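Local coordinates for prophage MuSo2, 43 kDa tail protein (Shewanella oneidensis, PDB 3CDD), which probably serves as a structural protein of a Mu-like phage tail, assembling as a trimer into the baseplate, at residues A[161-165]-A[166-170]. Residues are numbered along the deposited sequence; the frame is centred on the assembly and turned at random.
Sequences RLAKQ and RGVLL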
loop_
_atom_site.group_PDB
_atom_site.type_symbol
_atom_site.label_atom_id
_atom_site.label_comp_id
_atom_site.label_asym_id
_atom_site.label_seq_id
_atom_site.Cartn_x
_atom_site.Cartn_y
_atom_site.Cartn_z
ATOM N N ARG A 161 -21.168 -12.370 10.336
ATOM C CA ARG A 161 -21.476 -11.851 11.678
ATOM C C ARG A 161 -22.373 -12.794 12.508
ATOM O O ARG A 161 -22.114 -13.035 13.689
ATOM C CB ARG A 161 -21.976 -10.399 11.677
ATOM C CG ARG A 161 -23.221 -10.064 10.856
ATOM C CD ARG A 161 -23.660 -8.627 11.214
ATOM N NE ARG A 161 -24.812 -8.101 10.471
ATOM C CZ ARG A 161 -26.071 -8.125 10.910
ATOM N NH1 ARG A 161 -26.368 -8.677 12.086
ATOM N NH2 ARG A 161 -27.046 -7.591 10.175
ATOM N N LEU A 162 -23.383 -13.365 11.875
ATOM C CA LEU A 162 -24.196 -14.404 12.516
ATOM C C LEU A 162 -23.346 -15.613 12.949
ATOM O O LEU A 162 -23.465 -16.084 14.089
ATOM C CB LEU A 162 -25.329 -14.847 11.578
ATOM C CG LEU A 162 -26.341 -13.781 11.114
ATOM C CD1 LEU A 162 -27.374 -14.415 10.177
ATOM C CD2 LEU A 162 -27.047 -13.088 12.264
ATOM N N ALA A 163 -22.505 -16.104 12.031
ATOM C CA ALA A 163 -21.607 -17.232 12.291
ATOM C C ALA A 163 -20.796 -17.019 13.572
ATOM O O ALA A 163 -20.579 -17.950 14.357
ATOM C CB ALA A 163 -20.668 -17.450 11.100
ATOM N N LYS A 164 -20.364 -15.779 13.771
ATOM C CA LYS A 164 -19.469 -15.423 14.857
ATOM C C LYS A 164 -20.204 -15.502 16.204
ATOM O O LYS A 164 -19.599 -15.759 17.239
ATOM C CB LYS A 164 -18.943 -14.010 14.608
ATOM C CG LYS A 164 -17.494 -13.802 14.939
ATOM C CD LYS A 164 -17.123 -12.313 14.851
ATOM C CE LYS A 164 -16.555 -11.809 16.195
ATOM N NZ LYS A 164 -15.937 -10.445 16.111
ATOM N N GLN A 165 -21.512 -15.270 16.180
ATOM C CA GLN A 165 -22.355 -15.361 17.372
ATOM C C GLN A 165 -22.802 -16.799 17.658
ATOM O O GLN A 165 -23.519 -17.038 18.628
ATOM C CB GLN A 165 -23.593 -14.452 17.222
ATOM C CG GLN A 165 -23.288 -12.968 17.066
ATOM C CD GLN A 165 -24.494 -12.156 16.628
ATOM O OE1 GLN A 165 -24.530 -11.621 15.519
ATOM N NE2 GLN A 165 -25.488 -12.061 17.494
ATOM N N ARG A 166 -22.402 -17.743 16.802
ATOM C CA ARG A 166 -22.737 -19.164 16.974
ATOM C C ARG A 166 -21.504 -20.063 17.029
ATOM O O ARG A 166 -21.625 -21.293 17.084
ATOM C CB ARG A 166 -23.699 -19.644 15.876
ATOM C CG ARG A 166 -25.159 -19.147 16.012
ATOM C CD ARG A 166 -25.784 -19.475 17.372
ATOM N NE ARG A 166 -27.123 -18.885 17.538
ATOM C CZ ARG A 166 -27.389 -17.741 18.173
ATOM N NH1 ARG A 166 -26.415 -17.025 18.721
ATOM N NH2 ARG A 166 -28.645 -17.313 18.263
ATOM N N GLY A 167 -20.325 -19.444 17.014
ATOM C CA GLY A 167 -19.032 -20.156 17.037
ATOM C C GLY A 167 -18.823 -21.128 15.897
ATOM O O GLY A 167 -18.245 -22.199 16.083
ATOM N N VAL A 168 -19.307 -20.766 14.710
ATOM C CA VAL A 168 -19.113 -21.598 13.523
ATOM C C VAL A 168 -18.350 -20.828 12.436
ATOM O O VAL A 168 -18.145 -19.615 12.540
ATOM C CB VAL A 168 -20.444 -22.249 12.993
ATOM C CG1 VAL A 168 -21.183 -22.987 14.121
ATOM C CG2 VAL A 168 -21.364 -21.240 12.317
ATOM N N LEU A 169 -17.889 -21.560 11.429
ATOM C CA LEU A 169 -17.126 -20.996 10.316
ATOM C C LEU A 169 -17.883 -21.107 9.003
ATOM O O LEU A 169 -18.596 -22.088 8.781
ATOM C CB LEU A 169 -15.808 -21.760 10.148
ATOM C CG LEU A 169 -14.881 -22.000 11.331
ATOM C CD1 LEU A 169 -13.700 -22.844 10.857
ATOM C CD2 LEU A 169 -14.413 -20.667 11.892
ATOM N N LEU A 170 -17.688 -20.120 8.127
ATOM C CA LEU A 170 -18.180 -20.164 6.742
ATOM C C LEU A 170 -17.038 -20.460 5.772
ATOM O O LEU A 170 -15.966 -19.872 5.872
ATOM C CB LEU A 170 -18.830 -18.845 6.348
ATOM C CG LEU A 170 -19.812 -18.197 7.333
ATOM C CD1 LEU A 170 -20.238 -16.893 6.722
ATOM C CD2 LEU A 170 -21.044 -19.099 7.613
#
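A163 O, in the last turn of helix 155-164, accepts the backbone N-H groups of R166 and V168, each at 3.1 Å, as the chain turns through G167 toward strand 169-172. The i to i+5 bond from V168 N and the left-handed conformation of G167 (phi 58°) resemble a Schellman C-cap, though the companion bond from G167 N to K164 O is not made: those atoms stand 3.8 Å apart. The two donors approach opposite faces of the A163 carbonyl plane. V168 N gives the straighter bond, 170° at the hydrogen, while R166 N lies well above the plane. Glycine suits the reversal because positive phi costs it little.

The small methyl of A163 lets the outgoing chain fold close over the helix. V168 CG2 sits 4.0 Å from A163 CB, an apolar contact between the residues that also share the i to i+5 bond, and V168 also packs on L119 of helix 119-127. Two residues further on, L170 lays its CD2 3.9 Å from the same CB and continues onto H156, L159 and A160, so L170, the second residue of the strand, packs against the side of helix 155-164 within this gp44-like second domain.

R166 suits the polar bend, since its several N-H groups can serve several carbonyls. NE and NH2 bind E142 O and P143 O, and F144 adds a cation-pi contact. A bend at chi2 (-55°) folds the chain back over the preceding peptide, where NH1 donates to Q165 O at 2.9 Å, the oxygen lying close to the guanidinium plane.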